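Long-range contact in hemin ABC transporter, periplasmic hemin-binding protein HutB (Vibrio cholerae, PDB 5KHL), which probably captures heme in the periplasm and delivers it to an ABC transporter in the inner membrane for uptake into the cell: residues 137-150 with 259-271. Numbering follows the deposited sequence.
Sequences QINALQAKRPEKPK and LQEAQRIQTLLYP
Gln-266 of helix 256-269 illustrates how one long amide side chain can bond to a carbonyl in the last turn of a neighbouring helix, that of Leu-141. With CG anti to the backbone N (chi1 -176°), CB lies 4.2 Å from Leu-141 CD2, CG sits at the edge of the Tyr-270 ring, in its plane, and CD packs against Lys-144 CB. At the tip OE1 rests between Leu-141 CD2 and Lys-144 CD, while NE2 donates almost straight (177°) to Leu-141 O, 3.0 Å away. That carbonyl also receives Lys-144 N from the opposite face of its plane, and Gln-266 NE2 reaches Ile-179 O as well, so two acceptors fix the amide's rotation. The side chain of the same Leu-141 fits as a knob among Leu-259, Ala-262, Gln-263 and Gln-266. The connection to strand 152-156 lays Pro-146 CD over one face of Tyr-270 in a CH-pi contact, with Leu-269 CG over the other. At the ring edge Lys-150 N donates a hydrogen bond to Tyr-270 OH (2.9 Å), a hydroxyl also bonded to Gly-180 O. Lys-150 NZ binds Leu-269 O at 2.7 Å. Residues 137-143, running nearly alongside 259-269 at 22°, end helix 125-143, the long inter-lobe helix of this class of periplasmic binding proteins.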
# COMPACT_ATOMS: atom_id res chain seq x y z
N GLN A 137 -10.58 0.73 -13.60
CA GLN A 137 -10.12 1.90 -12.84
C GLN A 137 -8.79 2.40 -13.36
O GLN A 137 -8.55 3.60 -13.41
CB GLN A 137 -9.97 1.60 -11.36
CG GLN A 137 -11.23 1.31 -10.62
CD GLN A 137 -10.94 0.87 -9.21
OE1 GLN A 137 -10.47 1.65 -8.37
NE2 GLN A 137 -11.18 -0.40 -8.93
N ILE A 138 -7.92 1.45 -13.73
CA ILE A 138 -6.58 1.77 -14.16
C ILE A 138 -6.64 2.46 -15.50
O ILE A 138 -5.94 3.45 -15.73
CB ILE A 138 -5.69 0.51 -14.22
CG1 ILE A 138 -5.46 -0.01 -12.79
CG2 ILE A 138 -4.39 0.82 -14.94
CD1 ILE A 138 -4.30 -0.96 -12.59
N ASN A 139 -7.52 1.98 -16.37
CA ASN A 139 -7.74 2.60 -17.68
C ASN A 139 -8.38 3.97 -17.53
O ASN A 139 -7.96 4.94 -18.19
CB ASN A 139 -8.60 1.69 -18.56
CG ASN A 139 -7.86 0.43 -19.02
OD1 ASN A 139 -6.69 0.50 -19.41
ND2 ASN A 139 -8.53 -0.71 -18.96
N ALA A 140 -9.39 4.07 -16.66
CA ALA A 140 -10.00 5.36 -16.31
C ALA A 140 -8.95 6.36 -15.81
O ALA A 140 -8.94 7.51 -16.24
CB ALA A 140 -11.10 5.17 -15.28
N LEU A 141 -8.06 5.91 -14.92
CA LEU A 141 -6.95 6.76 -14.47
C LEU A 141 -6.01 7.16 -15.62
O LEU A 141 -5.67 8.34 -15.78
CB LEU A 141 -6.16 6.06 -13.36
CG LEU A 141 -6.72 6.22 -11.95
CD1 LEU A 141 -6.28 5.09 -11.03
CD2 LEU A 141 -6.34 7.57 -11.33
N GLN A 142 -5.60 6.17 -16.41
CA GLN A 142 -4.67 6.38 -17.51
C GLN A 142 -5.32 7.25 -18.60
O GLN A 142 -4.65 8.08 -19.21
CB GLN A 142 -4.18 5.03 -18.06
CG GLN A 142 -3.12 4.38 -17.14
CD GLN A 142 -2.77 2.92 -17.46
OE1 GLN A 142 -3.56 2.19 -18.06
NE2 GLN A 142 -1.59 2.50 -17.06
N ALA A 143 -6.63 7.09 -18.80
CA ALA A 143 -7.35 7.92 -19.76
C ALA A 143 -7.22 9.41 -19.47
O ALA A 143 -7.22 10.22 -20.39
CB ALA A 143 -8.83 7.54 -19.80
N LYS A 144 -7.10 9.78 -18.20
CA LYS A 144 -7.02 11.20 -17.84
C LYS A 144 -5.59 11.74 -17.87
O LYS A 144 -5.34 12.88 -17.49
CB LYS A 144 -7.62 11.45 -16.45
CG LYS A 144 -9.10 11.13 -16.30
CD LYS A 144 -9.56 11.50 -14.88
CE LYS A 144 -10.96 11.02 -14.55
NZ LYS A 144 -11.95 12.13 -14.69
N ARG A 145 -4.63 10.93 -18.31
CA ARG A 145 -3.26 11.40 -18.38
C ARG A 145 -3.07 12.41 -19.51
O ARG A 145 -3.30 12.08 -20.68
CB ARG A 145 -2.30 10.25 -18.59
CG ARG A 145 -0.98 10.67 -19.21
CD ARG A 145 -0.02 9.50 -19.27
NE ARG A 145 1.35 9.94 -19.50
CZ ARG A 145 2.31 9.86 -18.59
NH1 ARG A 145 2.06 9.36 -17.39
NH2 ARG A 145 3.54 10.28 -18.89
N PRO A 146 -2.63 13.63 -19.16
CA PRO A 146 -2.35 14.69 -20.16
C PRO A 146 -1.06 14.46 -20.96
O PRO A 146 -0.25 13.59 -20.63
CB PRO A 146 -2.23 15.96 -19.32
CG PRO A 146 -1.71 15.46 -17.97
CD PRO A 146 -2.37 14.09 -17.78
N GLU A 147 -0.90 15.27 -22.02
CA GLU A 147 0.31 15.33 -22.84
C GLU A 147 1.46 15.98 -22.09
O GLU A 147 2.64 15.66 -22.32
CB GLU A 147 0.04 16.10 -24.13
CG GLU A 147 -1.41 16.52 -24.34
CD GLU A 147 -1.87 17.65 -23.42
OE1 GLU A 147 -2.38 17.34 -22.32
OE2 GLU A 147 -1.73 18.83 -23.80
N LYS A 148 1.10 16.90 -21.19
CA LYS A 148 2.07 17.56 -20.32
C LYS A 148 1.82 17.20 -18.87
O LYS A 148 1.30 18.02 -18.11
CB LYS A 148 2.01 19.08 -20.49
CG LYS A 148 1.16 19.59 -21.65
CD LYS A 148 1.68 20.96 -22.15
CE LYS A 148 0.73 21.60 -23.15
NZ LYS A 148 1.31 22.85 -23.73
N PRO A 149 2.16 15.96 -18.48
CA PRO A 149 2.01 15.53 -17.09
C PRO A 149 2.74 16.46 -16.10
O PRO A 149 3.80 17.02 -16.42
CB PRO A 149 2.65 14.13 -17.08
CG PRO A 149 2.53 13.65 -18.47
CD PRO A 149 2.69 14.87 -19.33
N LYS A 150 2.17 16.63 -14.91
CA LYS A 150 2.82 17.40 -13.86
C LYS A 150 3.86 16.56 -13.13
O LYS A 150 4.07 15.40 -13.46
CB LYS A 150 1.81 17.95 -12.87
CG LYS A 150 1.01 19.13 -13.39
CD LYS A 150 -0.15 19.43 -12.46
CE LYS A 150 -0.87 20.70 -12.84
NZ LYS A 150 -2.08 20.90 -11.98
N LEU A 259 -5.57 2.29 -5.77
CA LEU A 259 -6.33 2.77 -6.91
C LEU A 259 -7.34 3.88 -6.54
O LEU A 259 -7.49 4.86 -7.27
CB LEU A 259 -7.05 1.60 -7.57
CG LEU A 259 -6.19 0.46 -8.13
CD1 LEU A 259 -6.97 -0.32 -9.17
CD2 LEU A 259 -4.89 0.98 -8.72
N GLN A 260 -8.02 3.70 -5.40
CA GLN A 260 -8.98 4.67 -4.88
C GLN A 260 -8.33 6.00 -4.46
O GLN A 260 -8.83 7.07 -4.78
CB GLN A 260 -9.76 4.06 -3.69
CG GLN A 260 -11.26 4.42 -3.63
CD GLN A 260 -12.15 3.65 -4.63
OE1 GLN A 260 -11.93 2.46 -4.91
NE2 GLN A 260 -13.16 4.33 -5.17
N GLU A 261 -7.22 5.93 -3.74
CA GLU A 261 -6.41 7.12 -3.44
C GLU A 261 -5.91 7.80 -4.70
O GLU A 261 -5.94 9.02 -4.79
CB GLU A 261 -5.20 6.77 -2.58
CG GLU A 261 -5.53 6.50 -1.15
CD GLU A 261 -6.20 7.67 -0.49
OE1 GLU A 261 -5.50 8.44 0.19
OE2 GLU A 261 -7.43 7.83 -0.67
N ALA A 262 -5.44 7.00 -5.65
CA ALA A 262 -4.90 7.52 -6.90
C ALA A 262 -5.94 8.36 -7.62
O ALA A 262 -5.63 9.47 -8.04
CB ALA A 262 -4.40 6.37 -7.81
N GLN A 263 -7.16 7.83 -7.75
CA GLN A 263 -8.28 8.59 -8.33
C GLN A 263 -8.49 9.87 -7.57
O GLN A 263 -8.56 10.95 -8.15
CB GLN A 263 -9.59 7.79 -8.31
CG GLN A 263 -9.62 6.51 -9.11
CD GLN A 263 -10.95 5.77 -8.95
OE1 GLN A 263 -12.01 6.37 -9.04
NE2 GLN A 263 -10.88 4.47 -8.69
N ARG A 264 -8.61 9.73 -6.25
CA ARG A 264 -8.89 10.86 -5.38
C ARG A 264 -7.82 11.93 -5.51
O ARG A 264 -8.12 13.11 -5.51
CB ARG A 264 -9.02 10.43 -3.92
CG ARG A 264 -9.42 11.59 -3.01
CD ARG A 264 -9.37 11.22 -1.54
NE ARG A 264 -8.03 10.81 -1.13
CZ ARG A 264 -7.08 11.64 -0.74
NH1 ARG A 264 -7.30 12.94 -0.68
NH2 ARG A 264 -5.90 11.16 -0.41
N ILE A 265 -6.56 11.52 -5.66
CA ILE A 265 -5.47 12.48 -5.79
C ILE A 265 -5.38 13.06 -7.22
O ILE A 265 -5.07 14.24 -7.39
CB ILE A 265 -4.13 11.87 -5.38
CG1 ILE A 265 -4.20 11.39 -3.94
CG2 ILE A 265 -2.99 12.90 -5.50
CD1 ILE A 265 -3.11 10.43 -3.57
N GLN A 266 -5.67 12.27 -8.24
CA GLN A 266 -5.65 12.78 -9.62
C GLN A 266 -6.65 13.93 -9.80
O GLN A 266 -6.41 14.87 -10.55
CB GLN A 266 -5.95 11.66 -10.62
CG GLN A 266 -5.87 12.07 -12.08
CD GLN A 266 -6.15 10.91 -13.05
OE1 GLN A 266 -7.24 10.32 -13.03
NE2 GLN A 266 -5.18 10.59 -13.89
N THR A 267 -7.78 13.83 -9.12
CA THR A 267 -8.79 14.86 -9.14
C THR A 267 -8.22 16.15 -8.54
O THR A 267 -8.58 17.26 -8.95
CB THR A 267 -10.06 14.41 -8.37
OG1 THR A 267 -10.69 13.33 -9.08
CG2 THR A 267 -11.06 15.54 -8.21
N LEU A 268 -7.31 16.01 -7.58
CA LEU A 268 -6.68 17.18 -6.96
C LEU A 268 -5.61 17.77 -7.86
O LEU A 268 -5.45 19.00 -7.92
CB LEU A 268 -6.07 16.81 -5.60
CG LEU A 268 -7.11 16.30 -4.59
CD1 LEU A 268 -6.44 15.69 -3.37
CD2 LEU A 268 -8.04 17.43 -4.20
N LEU A 269 -4.89 16.89 -8.58
CA LEU A 269 -3.75 17.29 -9.39
C LEU A 269 -4.18 17.85 -10.75
O LEU A 269 -3.49 18.69 -11.33
CB LEU A 269 -2.82 16.09 -9.60
CG LEU A 269 -1.51 16.36 -10.34
CD1 LEU A 269 -0.65 17.24 -9.47
CD2 LEU A 269 -0.79 15.06 -10.73
N TYR A 270 -5.32 17.37 -11.25
CA TYR A 270 -5.87 17.83 -12.52
C TYR A 270 -7.36 18.12 -12.38
O TYR A 270 -8.19 17.25 -12.65
CB TYR A 270 -5.65 16.80 -13.65
CG TYR A 270 -4.21 16.35 -13.87
CD1 TYR A 270 -3.25 17.24 -14.34
CD2 TYR A 270 -3.83 15.03 -13.64
CE1 TYR A 270 -1.94 16.84 -14.54
CE2 TYR A 270 -2.52 14.62 -13.83
CZ TYR A 270 -1.58 15.52 -14.28
OH TYR A 270 -0.28 15.12 -14.49
N PRO A 271 -7.72 19.33 -11.94
CA PRO A 271 -9.13 19.70 -11.98
C PRO A 271 -9.59 20.05 -13.40
O PRO A 271 -10.53 19.46 -13.92
CB PRO A 271 -9.20 20.91 -11.06
CG PRO A 271 -7.97 20.85 -10.24
CD PRO A 271 -6.93 20.26 -11.12